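Local atomic coordinates of tail component (Lactobacillus phage J-1, PDB entry 5LY8), a protein that probably binds host cell-wall carbohydrate during phage attachment, this chain being the second carbohydrate-binding module of the evolved distal tail protein. Residues I60-T65 with S223-D228; F54-G59 with P76-T81. One frame throughout, in Å; residues are numbered along the deposited sequence.

Contact 1. Residues I60-T65 with S223-D228; sequences IAYPST and SINWQD. With MG (magnesium ion), chain C.
Ala61 pairs with Trp226 in a short antiparallel bridge, and Ile60 packs on Asn225 beside it, in a beta-sandwich module of the concanavalin clan where a two-stranded hairpin docks on strand 223-238 of the six-stranded antiparallel sheet. It illustrates how a single bridge can join two sheets. The pair is hydrogen-bonded: Ala61 N donates to Trp226 O at 2.8 Å, nearly straight at 167°, and Trp226 N returns a bond to Ala61 O at 2.9 Å. Their side chains share the inner face, Ala61 CB lying 4.1 Å from Trp226 CE3. The indole runs on into an aromatic cluster with Phe22, Phe114 and Phe213, and its NE1 is hydrogen-bonded to Asn98 OD1.

The other face belongs to Ile60, Tyr62, Asn225 and Gln227. Ile60 CG2, anti to the backbone N, reaches Asn225 CB at 3.5 Å and rests over the rim of one face of the Tyr62 ring, while CD1 runs alongside the Gln227 amide, 3.8 Å from NE2. In Asn225, chi1 (69°) brings the amide beside Ile60 CG2 and Tyr62 CE1, and chi2 (56°) turns OD1 to Gln227. Gln227 NE2 donates to this OD1 within its own amide plane, but tilted from the Asn225 carbonyl plane, linking the two amides. Where the strands diverge, a water bridges Pro63 O and Ile224 O. At the other end Gln227 O binds the magnesium ion at 2.3 Å.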
ATOM      1  N   ILE A  60      -9.307   9.239 -11.197  1.00 12.10           N
ATOM      2  CA  ILE A  60      -8.072   8.487 -11.052  1.00 11.43           C
ATOM      3  C   ILE A  60      -6.915   9.412 -10.673  1.00 12.56           C
ATOM      4  O   ILE A  60      -6.785  10.514 -11.218  1.00 12.51           O
ATOM      5  CB  ILE A  60      -7.769   7.765 -12.382  1.00 13.08           C
ATOM      6  CG1 ILE A  60      -8.892   6.770 -12.767  1.00 13.34           C
ATOM      7  CG2 ILE A  60      -6.387   7.062 -12.302  1.00 12.84           C
ATOM      8  CD1 ILE A  60      -8.839   6.312 -14.308  1.00 16.67           C
ATOM      9  N   ALA A  61      -6.089   8.958  -9.723  1.00 11.73           N
ATOM     10  CA  ALA A  61      -4.872   9.656  -9.330  1.00 11.55           C
ATOM     11  C   ALA A  61      -3.687   9.078 -10.093  1.00 13.06           C
ATOM     12  O   ALA A  61      -3.474   7.844 -10.096  1.00 13.04           O
ATOM     13  CB  ALA A  61      -4.648   9.547  -7.835  1.00 12.99           C
ATOM     14  N   TYR A  62      -2.881   9.966 -10.703  1.00 11.77           N
ATOM     15  CA  TYR A  62      -1.710   9.597 -11.484  1.00 11.76           C
ATOM     16  C   TYR A  62      -0.481  10.139 -10.772  1.00 13.56           C
ATOM     17  O   TYR A  62      -0.226  11.339 -10.807  1.00 13.60           O
ATOM     18  CB  TYR A  62      -1.825  10.195 -12.895  1.00 13.25           C
ATOM     19  CG  TYR A  62      -2.941   9.588 -13.712  1.00 12.94           C
ATOM     20  CD1 TYR A  62      -2.760   8.387 -14.397  1.00 12.74           C
ATOM     21  CD2 TYR A  62      -4.193  10.183 -13.761  1.00 13.01           C
ATOM     22  CE1 TYR A  62      -3.792   7.815 -15.138  1.00 12.71           C
ATOM     23  CE2 TYR A  62      -5.224   9.629 -14.504  1.00 13.08           C
ATOM     24  CZ  TYR A  62      -5.026   8.448 -15.183  1.00 14.28           C
ATOM     25  OH  TYR A  62      -6.093   7.924 -15.873  1.00 14.58           O
ATOM     26  N   PRO A  63       0.258   9.289 -10.045  1.00 12.67           N
ATOM     27  CA  PRO A  63       1.453   9.802  -9.371  1.00 13.52           C
ATOM     28  C   PRO A  63       2.497  10.261 -10.391  1.00 15.33           C
ATOM     29  O   PRO A  63       2.653   9.641 -11.447  1.00 16.17           O
ATOM     30  CB  PRO A  63       1.954   8.618  -8.546  1.00 14.87           C
ATOM     31  CG  PRO A  63       1.274   7.434  -9.052  1.00 17.20           C
ATOM     32  CD  PRO A  63       0.061   7.843  -9.851  1.00 14.21           C
ATOM     33  N   SER A  64       3.155  11.396 -10.124  1.00 14.03           N
ATOM     34  CA  SER A  64       4.232  11.910 -10.981  1.00 16.02           C
ATOM     35  C   SER A  64       5.652  11.720 -10.461  1.00 19.93           C
ATOM     36  O   SER A  64       5.935  12.111  -9.319  1.00 19.53           O
ATOM     37  CB  SER A  64       4.071  13.402 -11.162  1.00 21.23           C
ATOM     38  OG  SER A  64       5.008  13.867 -12.126  1.00 30.70           O
ATOM     39  N   THR A  65       6.568  11.211 -11.314  1.00 18.52           N
ATOM     40  CA  THR A  65       7.990  11.049 -10.985  1.00 19.64           C
ATOM     41  C   THR A  65       8.812  11.627 -12.140  1.00 23.16           C
ATOM     42  O   THR A  65       8.290  11.834 -13.248  1.00 22.22           O
ATOM     43  CB  THR A  65       8.385   9.565 -10.777  1.00 23.27           C
ATOM     44  OG1 THR A  65       7.990   8.802 -11.919  1.00 22.80           O
ATOM     45  CG2 THR A  65       7.796   8.960  -9.496  1.00 20.48           C
ATOM     46  N   SER A 223       3.761   1.822 -15.518  1.00 12.90           N
ATOM     47  CA  SER A 223       2.481   2.519 -15.652  1.00 12.35           C
ATOM     48  C   SER A 223       1.672   2.240 -14.413  1.00 13.66           C
ATOM     49  O   SER A 223       1.437   1.092 -14.064  1.00 13.95           O
ATOM     50  CB  SER A 223       1.723   2.041 -16.879  1.00 14.83           C
ATOM     51  OG  SER A 223       2.424   2.380 -18.070  1.00 15.90           O
ATOM     52  N   ILE A 224       1.317   3.305 -13.673  1.00 12.13           N
ATOM     53  CA  ILE A 224       0.614   3.126 -12.421  1.00 11.73           C
ATOM     54  C   ILE A 224      -0.414   4.206 -12.209  1.00 11.93           C
ATOM     55  O   ILE A 224      -0.125   5.381 -12.405  1.00 12.07           O
ATOM     56  CB  ILE A 224       1.648   3.082 -11.241  1.00 13.79           C
ATOM     57  CG1 ILE A 224       0.992   2.896  -9.866  1.00 14.55           C
ATOM     58  CG2 ILE A 224       2.585   4.295 -11.225  1.00 15.82           C
ATOM     59  CD1 ILE A 224       0.226   1.621  -9.702  1.00 13.72           C
ATOM     60  N   ASN A 225      -1.623   3.800 -11.801  1.00 10.65           N
ATOM     61  CA  ASN A 225      -2.610   4.774 -11.404  1.00 10.63           C
ATOM     62  C   ASN A 225      -3.430   4.216 -10.248  1.00 11.14           C
ATOM     63  O   ASN A 225      -3.437   2.998 -10.025  1.00 11.18           O
ATOM     64  CB  ASN A 225      -3.422   5.308 -12.580  1.00 11.47           C
ATOM     65  CG  ASN A 225      -4.365   4.354 -13.222  1.00 11.64           C
ATOM     66  OD1 ASN A 225      -5.239   3.789 -12.551  1.00 12.21           O
ATOM     67  ND2 ASN A 225      -4.190   4.139 -14.525  1.00 12.26           N
ATOM     68  N   TRP A 226      -4.062   5.100  -9.471  1.00 10.75           N
ATOM     69  CA  TRP A 226      -4.712   4.750  -8.208  1.00 10.38           C
ATOM     70  C   TRP A 226      -6.126   5.280  -8.312  1.00 10.97           C
ATOM     71  O   TRP A 226      -6.339   6.486  -8.471  1.00 11.34           O
ATOM     72  CB  TRP A 226      -3.908   5.437  -7.116  1.00 10.29           C
ATOM     73  CG  TRP A 226      -4.354   5.251  -5.698  1.00  9.39           C
ATOM     74  CD1 TRP A 226      -5.024   4.188  -5.153  1.00 10.09           C
ATOM     75  CD2 TRP A 226      -4.037   6.132  -4.615  1.00  9.37           C
ATOM     76  NE1 TRP A 226      -5.145   4.363  -3.785  1.00 10.37           N
ATOM     77  CE2 TRP A 226      -4.556   5.555  -3.439  1.00 10.25           C
ATOM     78  CE3 TRP A 226      -3.393   7.379  -4.530  1.00 10.84           C
ATOM     79  CZ2 TRP A 226      -4.456   6.189  -2.195  1.00  9.76           C
ATOM     80  CZ3 TRP A 226      -3.270   7.994  -3.300  1.00 10.79           C
ATOM     81  CH2 TRP A 226      -3.801   7.405  -2.149  1.00 10.86           C
ATOM     82  N   GLN A 227      -7.108   4.364  -8.323  1.00 10.26           N
ATOM     83  CA  GLN A 227      -8.484   4.719  -8.678  1.00 10.82           C
ATOM     84  C   GLN A 227      -9.438   4.860  -7.509  1.00 11.12           C
ATOM     85  O   GLN A 227     -10.504   5.458  -7.679  1.00 12.19           O
ATOM     86  CB  GLN A 227      -9.063   3.719  -9.706  1.00 12.68           C
ATOM     87  CG  GLN A 227      -8.086   3.444 -10.863  1.00 14.46           C
ATOM     88  CD  GLN A 227      -8.687   2.956 -12.160  1.00 16.05           C
ATOM     89  OE1 GLN A 227      -9.913   2.697 -12.272  1.00 14.97           O
ATOM     90  NE2 GLN A 227      -7.816   2.865 -13.180  1.00 13.71           N
ATOM     91  N   ASP A 228      -9.084   4.339  -6.330  1.00 11.13           N
ATOM     92  CA  ASP A 228      -9.991   4.376  -5.192  1.00 10.31           C
ATOM     93  C   ASP A 228      -9.203   3.990  -3.967  1.00 12.05           C
ATOM     94  O   ASP A 228      -8.264   3.181  -4.047  1.00 11.46           O
ATOM     95  CB  ASP A 228     -11.151   3.367  -5.408  1.00 11.92           C
ATOM     96  CG  ASP A 228     -12.348   3.609  -4.511  1.00 12.58           C
ATOM     97  OD1 ASP A 228     -13.117   4.549  -4.795  1.00 12.78           O
ATOM     98  OD2 ASP A 228     -12.457   2.923  -3.463  1.00 13.87           O
TER
HETATM   99 MG    MG C 302     -12.162   6.763  -8.667  1.00 14.16          MG
HETATM  100  O   HOH W   1       1.211   7.817 -13.030  1.00 27.30           O
HETATM  101  O   HOH W   2     -13.644   5.381  -7.326  1.00 14.02           O
HETATM  102  O   HOH W   3     -14.272   7.833  -9.442  1.00 20.69           O
HETATM  103  O   HOH W   4     -12.878   5.378 -10.543  1.00 19.12           O

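Contact 2. Residues F54-G59 with P76-T81; sequences FGYANG and PSMSGT. With MG (magnesium ion), chain C.
The Phe54 ring carries Pro76 on one face and the Ser77 backbone at its edge. Pro76 CB sits toward the rim, 4.0 Å from the Phe54 ring centroid and 23° off the ring normal, a CH-pi contact in which a proline methylene covers the aromatic surface. Ser77 O approaches Phe54 CE2 near the ring plane at 3.7 Å, so the polar backbone meets the rim of the ring and the apolar proline meets its face. Tyr56 offers an edge instead: Met78 CE arrives near the plane of the phenol, 3.2 Å from Tyr56 OH, a close approach.

Met78 thus serves both aromatics. With CG anti to the backbone N (chi1 -173°) its chain runs out straight, then bends at chi3 (-69°), which carries CE to Phe54 CD2 at 3.9 Å as well as to the phenol. No hydrogen bond crosses this contact; it is a case of two backbones kept well apart and joined mainly through side chains, with the Ser77 carbonyl the backbone's contribution, the strand axes being 10.4 Å from each other and nearly perpendicular.

Beyond Tyr56 the chain turns through Asn58 and Gly59, both with positive phi, and Gly59 O binds the magnesium ion at 2.3 Å; Asp21 O, Gln227 O and three waters complete its six ligands. The contact packs the hairpin of strands 54-57 and 60-63 on the mixed sheet of the beta-sandwich module, across strand 73-81, with Pro63 against both Phe54 and Pro76, Pro26 touching both Tyr56 and Met78, and strand 208-216 paired alongside strand 73-81.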
ATOM      1  N   PHE A  54       0.409  14.368  -7.404  1.00 14.34           N
ATOM      2  CA  PHE A  54      -0.510  13.474  -8.084  1.00 13.41           C
ATOM      3  C   PHE A  54      -1.319  14.346  -9.018  1.00 15.64           C
ATOM      4  O   PHE A  54      -1.778  15.413  -8.594  1.00 16.79           O
ATOM      5  CB  PHE A  54      -1.512  12.840  -7.120  1.00 14.00           C
ATOM      6  CG  PHE A  54      -0.918  11.863  -6.142  1.00 13.42           C
ATOM      7  CD1 PHE A  54      -0.844  10.509  -6.450  1.00 14.34           C
ATOM      8  CD2 PHE A  54      -0.470  12.290  -4.897  1.00 13.68           C
ATOM      9  CE1 PHE A  54      -0.282   9.605  -5.540  1.00 13.80           C
ATOM     10  CE2 PHE A  54       0.080  11.395  -3.987  1.00 13.65           C
ATOM     11  CZ  PHE A  54       0.159  10.055  -4.307  1.00 12.90           C
ATOM     12  N   GLY A  55      -1.545  13.874 -10.228  1.00 13.81           N
ATOM     13  CA  GLY A  55      -2.491  14.541 -11.120  1.00 14.72           C
ATOM     14  C   GLY A  55      -3.811  13.786 -11.081  1.00 15.39           C
ATOM     15  O   GLY A  55      -3.800  12.555 -10.991  1.00 16.25           O
ATOM     16  N   TYR A  56      -4.964  14.480 -11.099  1.00 15.44           N
ATOM     17  CA  TYR A  56      -6.252  13.795 -11.049  1.00 15.56           C
ATOM     18  C   TYR A  56      -7.008  13.942 -12.351  1.00 17.41           C
ATOM     19  O   TYR A  56      -7.171  15.063 -12.832  1.00 18.17           O
ATOM     20  CB  TYR A  56      -7.104  14.285  -9.879  1.00 16.80           C
ATOM     21  CG  TYR A  56      -6.360  14.246  -8.574  1.00 15.08           C
ATOM     22  CD1 TYR A  56      -6.128  13.043  -7.922  1.00 14.81           C
ATOM     23  CD2 TYR A  56      -5.840  15.410  -8.009  1.00 15.46           C
ATOM     24  CE1 TYR A  56      -5.370  12.992  -6.761  1.00 13.89           C
ATOM     25  CE2 TYR A  56      -5.056  15.367  -6.864  1.00 15.46           C
ATOM     26  CZ  TYR A  56      -4.829  14.155  -6.237  1.00 14.56           C
ATOM     27  OH  TYR A  56      -4.103  14.098  -5.075  1.00 15.47           O
ATOM     28  N   ALA A  57      -7.456  12.826 -12.941  1.00 14.85           N
ATOM     29  CA  ALA A  57      -8.301  12.863 -14.136  1.00 13.41           C
ATOM     30  C   ALA A  57      -9.210  11.658 -14.125  1.00 12.72           C
ATOM     31  O   ALA A  57      -8.759  10.558 -13.835  1.00 12.56           O
ATOM     32  CB  ALA A  57      -7.428  12.833 -15.376  1.00 14.50           C
ATOM     33  N   ASN A  58     -10.482  11.848 -14.501  1.00 13.05           N
ATOM     34  CA  ASN A  58     -11.413  10.742 -14.684  1.00 13.78           C
ATOM     35  C   ASN A  58     -11.606   9.858 -13.459  1.00 13.53           C
ATOM     36  O   ASN A  58     -11.804   8.656 -13.617  1.00 14.68           O
ATOM     37  CB  ASN A  58     -10.991   9.918 -15.901  1.00 13.58           C
ATOM     38  CG  ASN A  58     -11.188  10.703 -17.161  1.00 13.69           C
ATOM     39  OD1 ASN A  58     -12.136  11.462 -17.257  1.00 16.27           O
ATOM     40  ND2 ASN A  58     -10.271  10.600 -18.134  1.00 14.52           N
ATOM     41  N   GLY A  59     -11.513  10.443 -12.263  1.00 12.52           N
ATOM     42  CA  GLY A  59     -11.685   9.672 -11.033  1.00 11.44           C
ATOM     43  C   GLY A  59     -10.480   8.823 -10.698  1.00 13.13           C
ATOM     44  O   GLY A  59     -10.591   7.807  -9.993  1.00 12.98           O
ATOM     45  N   PRO A  76       5.627  10.400  -5.094  1.00 10.27           N
ATOM     46  CA  PRO A  76       4.642  11.039  -4.216  1.00 10.63           C
ATOM     47  C   PRO A  76       4.001  10.106  -3.217  1.00 10.93           C
ATOM     48  O   PRO A  76       3.860   8.912  -3.484  1.00 10.03           O
ATOM     49  CB  PRO A  76       3.593  11.582  -5.197  1.00 12.20           C
ATOM     50  CG  PRO A  76       3.681  10.677  -6.351  1.00 15.91           C
ATOM     51  CD  PRO A  76       5.145  10.312  -6.486  1.00 11.46           C
ATOM     52  N   SER A  77       3.612  10.664  -2.078  1.00 10.77           N
ATOM     53  CA  SER A  77       2.844   9.940  -1.091  1.00 10.07           C
ATOM     54  C   SER A  77       1.662  10.742  -0.624  1.00 10.92           C
ATOM     55  O   SER A  77       1.657  11.994  -0.692  1.00 11.28           O
ATOM     56  CB  SER A  77       3.693   9.517   0.100  1.00 11.48           C
ATOM     57  OG  SER A  77       3.862  10.619   0.979  1.00 11.22           O
ATOM     58  N   MET A  78       0.676  10.024  -0.095  1.00 11.22           N
ATOM     59  CA  MET A  78      -0.528  10.596   0.486  1.00 10.34           C
ATOM     60  C   MET A  78      -0.792   9.834   1.769  1.00 11.87           C
ATOM     61  O   MET A  78      -0.638   8.604   1.801  1.00 11.16           O
ATOM     62  CB  MET A  78      -1.691  10.475  -0.491  1.00 11.40           C
ATOM     63  CG  MET A  78      -2.940  11.208  -0.031  1.00 12.26           C
ATOM     64  SD  MET A  78      -4.249  11.208  -1.264  1.00 13.34           S
ATOM     65  CE  MET A  78      -3.511  12.281  -2.493  1.00 14.87           C
ATOM     66  N   SER A  79      -1.179  10.561   2.832  0.50 10.78           N
ATOM     67  CA  SER A  79      -1.402   9.955   4.141  0.50 10.66           C
ATOM     68  C   SER A  79      -2.628  10.524   4.796  0.50 13.06           C
ATOM     69  O   SER A  79      -3.003  11.658   4.527  0.50 12.76           O
ATOM     70  CB  SER A  79      -0.212  10.240   5.061  0.50 11.69           C
ATOM     71  OG  SER A  79       0.974   9.664   4.547  0.50  9.04           O
ATOM     72  N   GLY A  80      -3.158   9.775   5.749  1.00 12.55           N
ATOM     73  CA  GLY A  80      -4.287  10.247   6.547  1.00 13.79           C
ATOM     74  C   GLY A  80      -4.263   9.610   7.917  1.00 14.87           C
ATOM     75  O   GLY A  80      -3.524   8.649   8.171  1.00 13.53           O
ATOM     76  N   THR A  81      -5.097  10.139   8.797  1.00 13.45           N
ATOM     77  CA  THR A  81      -5.227   9.648  10.166  1.00 13.86           C
ATOM     78  C   THR A  81      -6.426   8.738  10.317  1.00 15.52           C
ATOM     79  O   THR A  81      -7.434   8.891   9.611  1.00 15.99           O
ATOM     80  CB  THR A  81      -5.240  10.787  11.174  1.00 18.07           C
ATOM     81  OG1 THR A  81      -6.415  11.550  10.966  1.00 22.59           O
ATOM     82  CG2 THR A  81      -4.002  11.638  11.084  1.00 17.24           C
TER
HETATM   83 MG    MG C 302     -12.162   6.763  -8.667  1.00 14.16          MG
HETATM   84  O   HOH W   3     -14.272   7.833  -9.442  1.00 20.69           O
HETATM   85  O   HOH W   4     -12.878   5.378 -10.543  1.00 19.12           O
HETATM   86  O   HOH W   2     -13.644   5.381  -7.326  1.00 14.02           O

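From the N terminus, the chain passes Asp21 and reaches 54-59, turns directly into 60-65, continues to 76-81 and only much later arrives at 223-228. Contact 2 closes a short loop of 16 residues, contact 1 a long one of 157; because their segments alternate along the chain, the two loops cross rather than nest. The 54-63 hairpin is common to both, with Tyr62 N probably hydrogen-bonded to Gly55 O and Ala61 CB against Tyr56 CE1. Contact 1 joins it to the six-stranded antiparallel sheet, contact 2 to the mixed sheet. One magnesium ion, shared by Gly59, Gln227 and Asp21, ties the hairpin turn to the end of strand 11-20 and to strand 223-238, distant in sequence.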